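Local coordinates for ABC-type phosphate transport system, periplasmic component (Lactobacillus brevis, PDB 4ECF), which probably serves as the extracytoplasmic solute-binding component of a PstSACB-type ABC transporter, capturing phosphate for import across the cytoplasmic membrane, at residues A[53-58]-A[221-226]; A[59-64]-A[73-78]; A[94-99]-A[110-115]. All blocks are in the same frame, centred on the assembly; numbering follows the deposited sequence.

Contact 1 (A[53-58]-A[221-226]); sequences VQIGNS and KAFITY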
ATOM      1  N   VAL A  53      15.643   8.332 -11.020  1.00 16.82           N
ATOM      2  CA  VAL A  53      15.285   6.932 -11.288  1.00 14.92           C
ATOM      3  C   VAL A  53      14.427   6.909 -12.547  1.00 15.63           C
ATOM      4  O   VAL A  53      14.025   7.953 -13.032  1.00 16.86           O
ATOM      5  CB  VAL A  53      14.444   6.328 -10.127  1.00 14.47           C
ATOM      6  CG1 VAL A  53      15.227   6.255  -8.786  1.00 16.92           C
ATOM      7  CG2 VAL A  53      13.135   7.091  -9.905  1.00 15.66           C
ATOM      8  N   GLN A  54      14.141   5.712 -13.053  1.00 14.53           N
ATOM      9  CA  GLN A  54      13.301   5.598 -14.245  1.00 13.90           C
ATOM     10  C   GLN A  54      11.799   5.534 -13.903  1.00 13.83           C
ATOM     11  O   GLN A  54      10.964   5.899 -14.707  1.00 15.08           O
ATOM     12  CB  GLN A  54      13.718   4.389 -15.055  1.00 13.85           C
ATOM     13  CG  GLN A  54      15.022   4.608 -15.850  1.00 14.96           C
ATOM     14  CD  GLN A  54      16.223   4.746 -14.934  1.00 15.61           C
ATOM     15  OE1 GLN A  54      16.480   3.883 -14.102  1.00 15.44           O
ATOM     16  NE2 GLN A  54      16.939   5.881 -15.040  1.00 15.40           N
ATOM     17  N   ILE A  55      11.468   4.881 -12.793  1.00 13.03           N
ATOM     18  CA  ILE A  55      10.066   4.671 -12.335  1.00 14.43           C
ATOM     19  C   ILE A  55       9.966   5.003 -10.859  1.00 15.21           C
ATOM     20  O   ILE A  55      10.764   4.540 -10.068  1.00 16.07           O
ATOM     21  CB  ILE A  55       9.602   3.216 -12.556  1.00 15.15           C
ATOM     22  CG1 ILE A  55       9.640   2.882 -14.035  1.00 14.81           C
ATOM     23  CG2 ILE A  55       8.196   3.012 -11.967  1.00 14.90           C
ATOM     24  CD1 ILE A  55       9.247   1.456 -14.380  1.00 15.71           C
ATOM     25  N   GLY A  56       8.959   5.824 -10.512  1.00 15.99           N
ATOM     26  CA  GLY A  56       8.581   6.087  -9.134  1.00 14.01           C
ATOM     27  C   GLY A  56       7.356   5.278  -8.799  1.00 15.20           C
ATOM     28  O   GLY A  56       6.294   5.416  -9.430  1.00 17.25           O
ATOM     29  N   ASN A  57       7.491   4.375  -7.851  1.00 15.69           N
ATOM     30  CA  ASN A  57       6.406   3.497  -7.415  1.00 16.17           C
ATOM     31  C   ASN A  57       5.620   4.210  -6.331  1.00 16.22           C
ATOM     32  O   ASN A  57       6.212   4.582  -5.304  1.00 16.98           O
ATOM     33  CB  ASN A  57       7.017   2.215  -6.841  1.00 17.35           C
ATOM     34  CG  ASN A  57       7.798   1.376  -7.856  1.00 18.34           C
ATOM     35  OD1 ASN A  57       7.678   1.537  -9.090  1.00 18.93           O
ATOM     36  ND2 ASN A  57       8.612   0.478  -7.338  1.00 17.55           N
ATOM     37  N   SER A  58       4.312   4.365  -6.523  1.00 15.53           N
ATOM     38  CA  SER A  58       3.508   5.181  -5.625  1.00 15.95           C
ATOM     39  C   SER A  58       2.119   4.566  -5.379  1.00 15.71           C
ATOM     40  O   SER A  58       1.461   4.103  -6.321  1.00 17.99           O
ATOM     41  CB  SER A  58       3.332   6.559  -6.217  1.00 17.51           C
ATOM     42  OG  SER A  58       2.499   7.423  -5.438  1.00 17.69           O
ATOM     43  N   LYS A 221       9.445   1.803 -20.823  1.00 16.69           N
ATOM     44  CA  LYS A 221       8.156   1.721 -21.517  1.00 17.94           C
ATOM     45  C   LYS A 221       7.721   0.262 -21.665  1.00 15.93           C
ATOM     46  O   LYS A 221       6.551  -0.077 -21.360  1.00 16.59           O
ATOM     47  CB  LYS A 221       8.258   2.386 -22.896  1.00 18.39           C
ATOM     48  CG  LYS A 221       7.018   2.244 -23.762  1.00 20.42           C
ATOM     49  CD  LYS A 221       7.261   2.931 -25.097  1.00 21.88           C
ATOM     50  CE  LYS A 221       6.106   2.839 -26.082  1.00 24.64           C
ATOM     51  NZ  LYS A 221       4.900   3.617 -25.635  1.00 30.03           N
ATOM     52  N   ALA A 222       8.647  -0.591 -22.099  1.00 16.29           N
ATOM     53  CA  ALA A 222       8.338  -1.988 -22.303  1.00 17.04           C
ATOM     54  C   ALA A 222       7.892  -2.690 -21.036  1.00 16.97           C
ATOM     55  O   ALA A 222       6.938  -3.465 -21.047  1.00 19.24           O
ATOM     56  CB  ALA A 222       9.514  -2.725 -22.944  1.00 16.88           C
ATOM     57  N   PHE A 223       8.579  -2.422 -19.923  1.00 16.29           N
ATOM     58  CA  PHE A 223       8.212  -3.047 -18.678  1.00 16.02           C
ATOM     59  C   PHE A 223       6.830  -2.599 -18.193  1.00 16.03           C
ATOM     60  O   PHE A 223       6.027  -3.420 -17.720  1.00 16.17           O
ATOM     61  CB  PHE A 223       9.264  -2.738 -17.628  1.00 15.80           C
ATOM     62  CG  PHE A 223       8.972  -3.291 -16.267  1.00 14.79           C
ATOM     63  CD1 PHE A 223       8.759  -4.642 -16.081  1.00 17.58           C
ATOM     64  CD2 PHE A 223       8.989  -2.464 -15.159  1.00 16.38           C
ATOM     65  CE1 PHE A 223       8.527  -5.155 -14.827  1.00 17.46           C
ATOM     66  CE2 PHE A 223       8.774  -2.979 -13.903  1.00 17.53           C
ATOM     67  CZ  PHE A 223       8.541  -4.324 -13.735  1.00 17.19           C
ATOM     68  N   ILE A 224       6.572  -1.299 -18.235  1.00 15.13           N
ATOM     69  CA  ILE A 224       5.237  -0.822 -17.837  1.00 14.99           C
ATOM     70  C   ILE A 224       4.140  -1.467 -18.696  1.00 17.13           C
ATOM     71  O   ILE A 224       3.112  -1.971 -18.147  1.00 17.56           O
ATOM     72  CB  ILE A 224       5.176   0.727 -17.806  1.00 15.39           C
ATOM     73  CG1 ILE A 224       6.088   1.276 -16.711  1.00 16.49           C
ATOM     74  CG2 ILE A 224       3.737   1.194 -17.563  1.00 17.03           C
ATOM     75  CD1 ILE A 224       6.256   2.770 -16.843  1.00 17.09           C
ATOM     76  N   THR A 225       4.330  -1.491 -20.014  1.00 17.67           N
ATOM     77  CA  THR A 225       3.401  -2.173 -20.913  1.00 20.34           C
ATOM     78  C   THR A 225       3.169  -3.647 -20.470  1.00 20.05           C
ATOM     79  O   THR A 225       2.036  -4.118 -20.371  1.00 18.83           O
ATOM     80  CB  THR A 225       3.922  -2.106 -22.321  1.00 21.72           C
ATOM     81  OG1 THR A 225       3.955  -0.727 -22.720  1.00 20.72           O
ATOM     82  CG2 THR A 225       3.056  -2.933 -23.283  1.00 20.62           C
ATOM     83  N   TYR A 226       4.261  -4.328 -20.121  1.00 17.68           N
ATOM     84  CA  TYR A 226       4.193  -5.709 -19.638  1.00 18.30           C
ATOM     85  C   TYR A 226       3.378  -5.854 -18.362  1.00 17.37           C
ATOM     86  O   TYR A 226       2.481  -6.686 -18.294  1.00 18.68           O
ATOM     87  CB  TYR A 226       5.619  -6.248 -19.464  1.00 17.91           C
ATOM     88  CG  TYR A 226       5.739  -7.675 -19.026  1.00 18.42           C
ATOM     89  CD1 TYR A 226       5.773  -8.714 -19.949  1.00 20.64           C
ATOM     90  CD2 TYR A 226       5.960  -7.983 -17.706  1.00 19.13           C
ATOM     91  CE1 TYR A 226       5.944 -10.017 -19.539  1.00 21.35           C
ATOM     92  CE2 TYR A 226       6.149  -9.307 -17.302  1.00 20.25           C
ATOM     93  CZ  TYR A 226       6.145 -10.294 -18.212  1.00 22.58           C
ATOM     94  OH  TYR A 226       6.321 -11.616 -17.818  1.00 27.58           O
TER
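The Phe223 ring meets Ile55 at its edge, near the ring plane: the terminal methyl of the isoleucine, CD1, lies 4.0 Å from ring atom CD2. This is helix-on-sheet packing in the alpha/beta fold of a periplasmic binding protein, with helix 218-228 resting on strand 55-58 of the central sheet. A single methyl carries the whole junction, since Ile55 CD1 also lies 3.9 Å from Ile224 CG1. The two side chains of the helix that share it are consecutive, and the methyl touches both, Phe223 at its ring edge and Ile224 along its longer branch. The Ile55 and Phe223 side chains cross at about a right angle; those of Ile55 and Ile224 meet tip to tip. The reach comes from the torsions of Ile55: its CG1 branch stands anti to the carbonyl carbon (chi1 -61°), and the chain is then fully extended (chi2 178°), which carries CD1 far from the strand and lets it span backbones whose CA atoms, at Ile55 and Ile224, are 9.2 Å apart. On the helix, CG of Phe223 is anti to its own N (chi1 178°), which helps to place the ring edge-on to Ile55 CD1.

All three residues are buried and no hydrogen bond crosses, so the join rests on dispersion and the exclusion of water. Ile55 is fixed from the strand side by backbone bonds to Thr7 and Val9 of strand 4-10, and its side chain also touches Leu210 of strand 205-213, the strand whose Thr212 packs against Ile224. Helix 15-28 lies alongside, with Ala21 against Phe223. At the tips, Ile224 CD1 and Ile55 CD1 come within 4.1 Å of each other, methyl to methyl.

Contact 2 (A[59-64]-A[73-78]); sequences DLFAGE and LVDHRV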
ATOM      1  N   ASP A  59       1.660   4.647  -4.138  1.00 16.18           N
ATOM      2  CA  ASP A  59       0.259   4.336  -3.784  1.00 15.25           C
ATOM      3  C   ASP A  59      -0.673   5.511  -3.906  1.00 15.69           C
ATOM      4  O   ASP A  59      -1.885   5.364  -3.678  1.00 17.26           O
ATOM      5  CB  ASP A  59       0.140   3.826  -2.313  1.00 15.59           C
ATOM      6  CG  ASP A  59       1.205   2.854  -1.943  1.00 15.78           C
ATOM      7  OD1 ASP A  59       1.497   1.938  -2.716  1.00 17.17           O
ATOM      8  OD2 ASP A  59       1.720   2.969  -0.799  1.00 16.38           O
ATOM      9  N   LEU A  60      -0.137   6.679  -4.226  1.00 17.48           N
ATOM     10  CA  LEU A  60      -0.898   7.922  -4.271  1.00 16.21           C
ATOM     11  C   LEU A  60      -0.807   8.578  -5.658  1.00 17.63           C
ATOM     12  O   LEU A  60       0.186   8.409  -6.400  1.00 17.66           O
ATOM     13  CB  LEU A  60      -0.394   8.921  -3.219  1.00 16.79           C
ATOM     14  CG  LEU A  60      -0.362   8.420  -1.778  1.00 16.56           C
ATOM     15  CD1 LEU A  60       0.235   9.499  -0.853  1.00 18.07           C
ATOM     16  CD2 LEU A  60      -1.762   7.951  -1.296  1.00 17.18           C
ATOM     17  N   PHE A  61      -1.796   9.381  -6.004  1.00 19.02           N
ATOM     18  CA  PHE A  61      -1.631  10.307  -7.138  1.00 18.73           C
ATOM     19  C   PHE A  61      -0.528  11.318  -6.812  1.00 18.27           C
ATOM     20  O   PHE A  61      -0.413  11.751  -5.638  1.00 18.36           O
ATOM     21  CB  PHE A  61      -2.958  10.992  -7.479  1.00 21.43           C
ATOM     22  CG  PHE A  61      -3.947  10.075  -8.143  1.00 22.04           C
ATOM     23  CD1 PHE A  61      -4.746   9.220  -7.393  1.00 21.43           C
ATOM     24  CD2 PHE A  61      -4.088  10.060  -9.508  1.00 21.99           C
ATOM     25  CE1 PHE A  61      -5.665   8.382  -7.997  1.00 24.63           C
ATOM     26  CE2 PHE A  61      -5.003   9.213 -10.127  1.00 25.61           C
ATOM     27  CZ  PHE A  61      -5.804   8.388  -9.358  1.00 23.84           C
ATOM     28  N   ALA A  62       0.253  11.717  -7.829  1.00 20.29           N
ATOM     29  CA  ALA A  62       1.420  12.561  -7.599  1.00 21.20           C
ATOM     30  C   ALA A  62       1.060  13.872  -6.905  1.00 21.67           C
ATOM     31  O   ALA A  62       1.772  14.317  -5.959  1.00 24.31           O
ATOM     32  CB  ALA A  62       2.165  12.827  -8.888  1.00 20.97           C
ATOM     33  N   GLY A  63      -0.079  14.442  -7.306  1.00 20.70           N
ATOM     34  CA  GLY A  63      -0.594  15.687  -6.707  1.00 25.06           C
ATOM     35  C   GLY A  63      -0.978  15.667  -5.233  1.00 25.69           C
ATOM     36  O   GLY A  63      -1.167  16.743  -4.643  1.00 27.23           O
ATOM     37  N   GLU A  64      -1.100  14.476  -4.639  1.00 25.27           N
ATOM     38  CA  GLU A  64      -1.374  14.305  -3.203  1.00 24.73           C
ATOM     39  C   GLU A  64      -0.203  14.658  -2.285  1.00 28.56           C
ATOM     40  O   GLU A  64      -0.398  14.827  -1.093  1.00 29.83           O
ATOM     41  CB  GLU A  64      -1.856  12.872  -2.917  1.00 25.68           C
ATOM     42  CG  GLU A  64      -3.156  12.526  -3.639  1.00 28.00           C
ATOM     43  CD  GLU A  64      -3.684  11.169  -3.242  1.00 27.44           C
ATOM     44  OE1 GLU A  64      -3.918  10.973  -2.029  1.00 30.33           O
ATOM     45  OE2 GLU A  64      -3.812  10.278  -4.114  1.00 23.44           O
ATOM     46  N   LEU A  73       5.087  14.629 -14.600  1.00 21.35           N
ATOM     47  CA  LEU A  73       5.094  13.192 -14.475  1.00 19.85           C
ATOM     48  C   LEU A  73       3.987  12.615 -15.311  1.00 21.71           C
ATOM     49  O   LEU A  73       3.000  13.291 -15.614  1.00 24.85           O
ATOM     50  CB  LEU A  73       4.929  12.775 -13.016  1.00 21.18           C
ATOM     51  CG  LEU A  73       5.954  13.348 -12.033  1.00 21.24           C
ATOM     52  CD1 LEU A  73       5.679  12.903 -10.584  1.00 19.91           C
ATOM     53  CD2 LEU A  73       7.350  12.971 -12.478  1.00 18.63           C
ATOM     54  N   VAL A  74       4.169  11.351 -15.695  1.00 18.56           N
ATOM     55  CA  VAL A  74       3.158  10.589 -16.424  1.00 17.37           C
ATOM     56  C   VAL A  74       2.742   9.371 -15.586  1.00 17.44           C
ATOM     57  O   VAL A  74       3.562   8.527 -15.242  1.00 19.10           O
ATOM     58  CB  VAL A  74       3.625  10.127 -17.805  1.00 20.75           C
ATOM     59  CG1 VAL A  74       2.541   9.332 -18.519  1.00 20.53           C
ATOM     60  CG2 VAL A  74       4.026  11.351 -18.651  1.00 18.66           C
ATOM     61  N   ASP A  75       1.456   9.318 -15.274  1.00 16.78           N
ATOM     62  CA  ASP A  75       0.842   8.263 -14.490  1.00 17.32           C
ATOM     63  C   ASP A  75       0.654   6.980 -15.292  1.00 16.89           C
ATOM     64  O   ASP A  75       0.368   7.019 -16.503  1.00 18.38           O
ATOM     65  CB  ASP A  75      -0.518   8.779 -13.950  1.00 19.04           C
ATOM     66  CG  ASP A  75      -1.085   7.909 -12.842  1.00 23.93           C
ATOM     67  OD1 ASP A  75      -0.319   7.094 -12.293  1.00 18.80           O
ATOM     68  OD2 ASP A  75      -2.289   8.056 -12.526  1.00 24.55           O
ATOM     69  N   HIS A  76       0.803   5.853 -14.619  1.00 16.06           N
ATOM     70  CA  HIS A  76       0.428   4.542 -15.174  1.00 17.45           C
ATOM     71  C   HIS A  76      -0.103   3.728 -14.041  1.00 18.04           C
ATOM     72  O   HIS A  76       0.632   3.402 -13.109  1.00 19.63           O
ATOM     73  CB  HIS A  76       1.603   3.799 -15.802  1.00 16.49           C
ATOM     74  CG  HIS A  76       2.406   4.617 -16.795  1.00 15.79           C
ATOM     75  ND1 HIS A  76       3.386   5.481 -16.418  1.00 17.50           N
ATOM     76  CD2 HIS A  76       2.320   4.677 -18.168  1.00 17.70           C
ATOM     77  CE1 HIS A  76       3.916   6.055 -17.518  1.00 16.10           C
ATOM     78  NE2 HIS A  76       3.264   5.561 -18.600  1.00 17.05           N
ATOM     79  N   ARG A  77      -1.400   3.514 -14.013  1.00 16.80           N
ATOM     80  CA  ARG A  77      -1.993   2.690 -12.952  1.00 16.23           C
ATOM     81  C   ARG A  77      -1.936   1.219 -13.317  1.00 16.98           C
ATOM     82  O   ARG A  77      -2.188   0.863 -14.483  1.00 17.93           O
ATOM     83  CB  ARG A  77      -3.404   3.158 -12.599  1.00 16.35           C
ATOM     84  CG  ARG A  77      -3.416   4.362 -11.680  1.00 19.79           C
ATOM     85  CD  ARG A  77      -4.819   4.777 -11.286  1.00 19.49           C
ATOM     86  NE  ARG A  77      -5.501   5.538 -12.341  1.00 20.01           N
ATOM     87  CZ  ARG A  77      -6.744   5.972 -12.218  1.00 19.54           C
ATOM     88  NH1 ARG A  77      -7.449   5.665 -11.135  1.00 21.02           N
ATOM     89  NH2 ARG A  77      -7.290   6.694 -13.176  1.00 20.16           N
ATOM     90  N   VAL A  78      -1.603   0.357 -12.348  1.00 16.39           N
ATOM     91  CA  VAL A  78      -1.318  -1.048 -12.621  1.00 14.85           C
ATOM     92  C   VAL A  78      -2.074  -2.021 -11.741  1.00 17.01           C
ATOM     93  O   VAL A  78      -2.107  -3.206 -12.016  1.00 19.58           O
ATOM     94  CB  VAL A  78       0.206  -1.299 -12.533  1.00 14.31           C
ATOM     95  CG1 VAL A  78       0.968  -0.399 -13.508  1.00 16.47           C
ATOM     96  CG2 VAL A  78       0.766  -1.162 -11.108  1.00 16.15           C
TER
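Leu73 opens the contact with an apolar touch, its CD1 methyl lying 3.9 Å from Ala62 CB. Two residues on, Asp75 brings carboxylate oxygen OD2 to 3.8 Å from Phe61 CE2, a glancing approach with ring and carboxylate planes 69° apart; its other oxygen, OD1, is hydrogen-bonded to His209 ND1. Arg77 comes next, bent at chi3 (-79°) so that its guanidinium swings to the far end of the ring. Phe61 CZ stands over one guanidinium face, toward the rim, 3.6 Å from Arg77 NH1, which in turn lies at the ring's edge; the cation-pi partner of Arg77 is Tyr207. Within its own turn Phe61 N gives a 2.9 Å bond to Glu64 OE2. Cutting Phe61 back to an alanine would remove the ring, and Arg77 would probably lose the CZ contact on one guanidinium face, with a gap left beside Asp75 and His209 without its edge-to-face mate. Loop 59-64 thus lies between helix 132-140, touched by Leu60, and strand 73-87, which pairs antiparallel with strand 205-213 and sends His76 and Val78 to helix 218-228.

Contact 3 (A[94-99]-A[110-115]); sequences KNLSTN and TNWKEV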
ATOM      1  N   LYS A  94     -10.410  -9.500  17.011  1.00 20.88           N
ATOM      2  CA  LYS A  94     -10.346  -9.741  15.583  1.00 22.61           C
ATOM      3  C   LYS A  94     -11.131  -8.723  14.758  1.00 20.34           C
ATOM      4  O   LYS A  94     -11.105  -8.771  13.524  1.00 20.57           O
ATOM      5  CB  LYS A  94     -10.851 -11.165  15.278  1.00 28.90           C
ATOM      6  CG  LYS A  94      -9.912 -12.236  15.821  1.00 35.76           C
ATOM      7  CD  LYS A  94     -10.155 -13.604  15.225  1.00 46.29           C
ATOM      8  CE  LYS A  94      -9.309 -14.637  15.964  1.00 51.64           C
ATOM      9  NZ  LYS A  94      -8.693 -15.617  15.027  1.00 55.76           N
ATOM     10  N   ASN A  95     -11.794  -7.789  15.439  1.00 18.86           N
ATOM     11  CA  ASN A  95     -12.654  -6.805  14.814  1.00 18.18           C
ATOM     12  C   ASN A  95     -12.636  -5.543  15.652  1.00 17.95           C
ATOM     13  O   ASN A  95     -12.495  -5.625  16.872  1.00 16.88           O
ATOM     14  CB  ASN A  95     -14.107  -7.275  14.726  1.00 19.03           C
ATOM     15  CG  ASN A  95     -15.025  -6.240  14.085  1.00 18.06           C
ATOM     16  OD1 ASN A  95     -14.979  -6.014  12.862  1.00 17.37           O
ATOM     17  ND2 ASN A  95     -15.823  -5.536  14.947  1.00 17.78           N
ATOM     18  N   LEU A  96     -12.733  -4.402  14.969  1.00 16.00           N
ATOM     19  CA  LEU A  96     -13.016  -3.092  15.610  1.00 16.55           C
ATOM     20  C   LEU A  96     -14.048  -2.338  14.800  1.00 16.53           C
ATOM     21  O   LEU A  96     -14.126  -2.516  13.579  1.00 17.35           O
ATOM     22  CB  LEU A  96     -11.742  -2.231  15.691  1.00 18.23           C
ATOM     23  CG  LEU A  96     -10.625  -2.732  16.598  1.00 17.48           C
ATOM     24  CD1 LEU A  96      -9.364  -1.885  16.343  1.00 19.23           C
ATOM     25  CD2 LEU A  96     -10.942  -2.753  18.078  1.00 17.92           C
ATOM     26  N   SER A  97     -14.865  -1.509  15.459  1.00 15.57           N
ATOM     27  CA  SER A  97     -15.673  -0.552  14.699  1.00 16.89           C
ATOM     28  C   SER A  97     -14.760   0.596  14.237  1.00 16.68           C
ATOM     29  O   SER A  97     -13.652   0.763  14.778  1.00 16.04           O
ATOM     30  CB  SER A  97     -16.778   0.069  15.530  1.00 16.41           C
ATOM     31  OG  SER A  97     -16.243   0.843  16.598  1.00 17.12           O
ATOM     32  N   THR A  98     -15.234   1.413  13.296  1.00 17.27           N
ATOM     33  CA  THR A  98     -14.495   2.619  12.907  1.00 16.64           C
ATOM     34  C   THR A  98     -14.213   3.515  14.144  1.00 17.50           C
ATOM     35  O   THR A  98     -13.089   3.997  14.312  1.00 16.54           O
ATOM     36  CB  THR A  98     -15.239   3.396  11.826  1.00 18.94           C
ATOM     37  OG1 THR A  98     -15.207   2.654  10.606  1.00 18.79           O
ATOM     38  CG2 THR A  98     -14.632   4.799  11.586  1.00 19.50           C
ATOM     39  N   ASN A  99     -15.217   3.726  14.979  1.00 18.71           N
ATOM     40  CA  ASN A  99     -15.042   4.610  16.128  1.00 18.58           C
ATOM     41  C   ASN A  99     -13.974   4.067  17.076  1.00 18.91           C
ATOM     42  O   ASN A  99     -13.155   4.840  17.590  1.00 18.66           O
ATOM     43  CB  ASN A  99     -16.374   4.816  16.864  1.00 18.74           C
ATOM     44  CG  ASN A  99     -16.273   5.827  17.990  1.00 29.64           C
ATOM     45  OD1 ASN A  99     -16.424   5.476  19.162  1.00 33.97           O
ATOM     46  ND2 ASN A  99     -16.022   7.091  17.635  1.00 39.30           N
ATOM     47  N   THR A 110      -6.532   3.138  25.433  1.00 21.16           N
ATOM     48  CA  THR A 110      -5.109   2.788  25.630  1.00 20.24           C
ATOM     49  C   THR A 110      -4.859   1.330  26.069  1.00 20.14           C
ATOM     50  O   THR A 110      -3.724   0.924  26.192  1.00 19.33           O
ATOM     51  CB  THR A 110      -4.456   3.716  26.680  1.00 23.88           C
ATOM     52  OG1 THR A 110      -5.149   3.578  27.912  1.00 26.46           O
ATOM     53  CG2 THR A 110      -4.473   5.193  26.197  1.00 28.00           C
ATOM     54  N   ASN A 111      -5.919   0.575  26.334  1.00 20.10           N
ATOM     55  CA  ASN A 111      -5.839  -0.824  26.723  1.00 22.09           C
ATOM     56  C   ASN A 111      -6.846  -1.652  25.891  1.00 20.56           C
ATOM     57  O   ASN A 111      -8.006  -1.256  25.681  1.00 19.79           O
ATOM     58  CB  ASN A 111      -6.107  -0.924  28.224  1.00 22.15           C
ATOM     59  CG  ASN A 111      -5.817  -2.297  28.774  1.00 21.72           C
ATOM     60  OD1 ASN A 111      -6.478  -3.262  28.403  1.00 21.29           O
ATOM     61  ND2 ASN A 111      -4.857  -2.386  29.735  1.00 22.77           N
ATOM     62  N   TRP A 112      -6.421  -2.811  25.394  1.00 20.57           N
ATOM     63  CA  TRP A 112      -7.285  -3.652  24.600  1.00 19.97           C
ATOM     64  C   TRP A 112      -8.541  -4.129  25.326  1.00 20.50           C
ATOM     65  O   TRP A 112      -9.560  -4.431  24.706  1.00 19.98           O
ATOM     66  CB  TRP A 112      -6.499  -4.863  24.097  1.00 20.70           C
ATOM     67  CG  TRP A 112      -5.522  -4.489  23.032  1.00 19.34           C
ATOM     68  CD1 TRP A 112      -4.149  -4.364  23.138  1.00 21.01           C
ATOM     69  CD2 TRP A 112      -5.848  -4.139  21.666  1.00 18.62           C
ATOM     70  NE1 TRP A 112      -3.601  -3.968  21.958  1.00 19.05           N
ATOM     71  CE2 TRP A 112      -4.574  -3.819  21.017  1.00 18.05           C
ATOM     72  CE3 TRP A 112      -7.013  -4.061  20.940  1.00 19.29           C
ATOM     73  CZ2 TRP A 112      -4.513  -3.421  19.701  1.00 20.44           C
ATOM     74  CZ3 TRP A 112      -6.938  -3.686  19.592  1.00 19.23           C
ATOM     75  CH2 TRP A 112      -5.712  -3.372  19.002  1.00 20.99           C
ATOM     76  N   LYS A 113      -8.528  -4.150  26.653  1.00 19.55           N
ATOM     77  CA  LYS A 113      -9.715  -4.575  27.362  1.00 20.54           C
ATOM     78  C   LYS A 113     -10.912  -3.649  27.099  1.00 22.25           C
ATOM     79  O   LYS A 113     -12.055  -4.059  27.239  1.00 23.26           O
ATOM     80  CB  LYS A 113      -9.439  -4.629  28.878  1.00 20.84           C
ATOM     81  CG  LYS A 113     -10.619  -5.198  29.682  1.00 26.34           C
ATOM     82  CD  LYS A 113     -10.296  -5.298  31.162  1.00 29.72           C
ATOM     83  CE  LYS A 113     -11.476  -5.834  31.971  1.00 31.65           C
ATOM     84  NZ  LYS A 113     -11.175  -5.870  33.434  1.00 35.44           N
ATOM     85  N   GLU A 114     -10.626  -2.403  26.730  1.00 22.51           N
ATOM     86  CA  GLU A 114     -11.645  -1.407  26.462  1.00 22.74           C
ATOM     87  C   GLU A 114     -12.454  -1.754  25.211  1.00 23.43           C
ATOM     88  O   GLU A 114     -13.549  -1.213  25.016  1.00 25.32           O
ATOM     89  CB  GLU A 114     -11.014  -0.025  26.278  1.00 21.66           C
ATOM     90  CG  GLU A 114     -10.310   0.479  27.536  1.00 24.93           C
ATOM     91  CD  GLU A 114      -9.680   1.845  27.336  1.00 28.32           C
ATOM     92  OE1 GLU A 114     -10.455   2.809  27.191  1.00 34.33           O
ATOM     93  OE2 GLU A 114      -8.418   1.972  27.317  1.00 27.46           O
ATOM     94  N   VAL A 115     -11.936  -2.651  24.388  1.00 21.46           N
ATOM     95  CA  VAL A 115     -12.612  -3.034  23.168  1.00 20.57           C
ATOM     96  C   VAL A 115     -12.861  -4.552  23.158  1.00 23.18           C
ATOM     97  O   VAL A 115     -13.071  -5.140  22.120  1.00 28.22           O
ATOM     98  CB  VAL A 115     -11.870  -2.573  21.894  1.00 20.64           C
ATOM     99  CG1 VAL A 115     -11.837  -1.072  21.778  1.00 20.27           C
ATOM    100  CG2 VAL A 115     -10.439  -3.129  21.816  1.00 20.27           C
TER
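Glu114 OE2, just ahead of the Val115 that meets Leu96, is gripped by two consecutive backbone N-H groups: Thr110 N at 2.9 Å and Asn111 N at 3.0 Å. Both arrive from the same face of the carboxylate, the first well above its plane (36°), the second on the anti side and less tilted. The pair probably steadies the negative charge and ties the last residue of the 3-10 turn 112-114 to the two residues that lead into it. Asn111 OD1 also accepts a backbone N-H, from Lys113 N at 2.8 Å in the carbonyl plane, which makes an Asx turn at the start of the same 3-10 segment.

So braced, the turn presents two apolar groups to Leu96. Val115 takes the closer contact, its CG2 3.8 Å from Leu96 CD2, with CB of the valine scarcely farther from that methyl. The same leucine methyl lies at the edge of the Trp112 ring, 4.4 Å from CZ3, near the ring plane. In Leu96 CG stands anti to the carbonyl carbon (chi1 -66°); CD1 continues the extended chain, while the side branch CD2 turns to both partners. Trp112 is pinned by NE1 bonding to Gly168 O.

Leu96 also packs on Leu101 and Ile104, so helix 98-105, the two segments and strand 183-187 share one buried patch. Ser97 caps the helix while its N bonds to Gln100 OE1, consistent with a capping box. Strand 95-96 thus runs through an N-cap into helix 98-105, and the Asx and 3-10 turns that follow pack back on Leu96 in this alpha/beta PBP-superfamily fold.

Overall arrangement
From the N terminus, strand 55-58 opens contact 1, which closes only at helix 218-228; its segments 53-58 and 221-226 are 163 residues apart at their nearest ends, so that a late helix returns to an early strand. Contacts 2 and 3 both nest in that long loop and follow in series without crossing. Contact 2 closes the short connection from strand 55-58 into strand 73-87; contact 3 closes the loop that carries helix 98-105. Contacts 1 and 2 adjoin, His76 CG lying 3.8 Å from Ile224 CG2. Contact 3 lies across the chain's centre, its own centre about 40 Å from that of contact 1, yet all three reach the same mixed sheet.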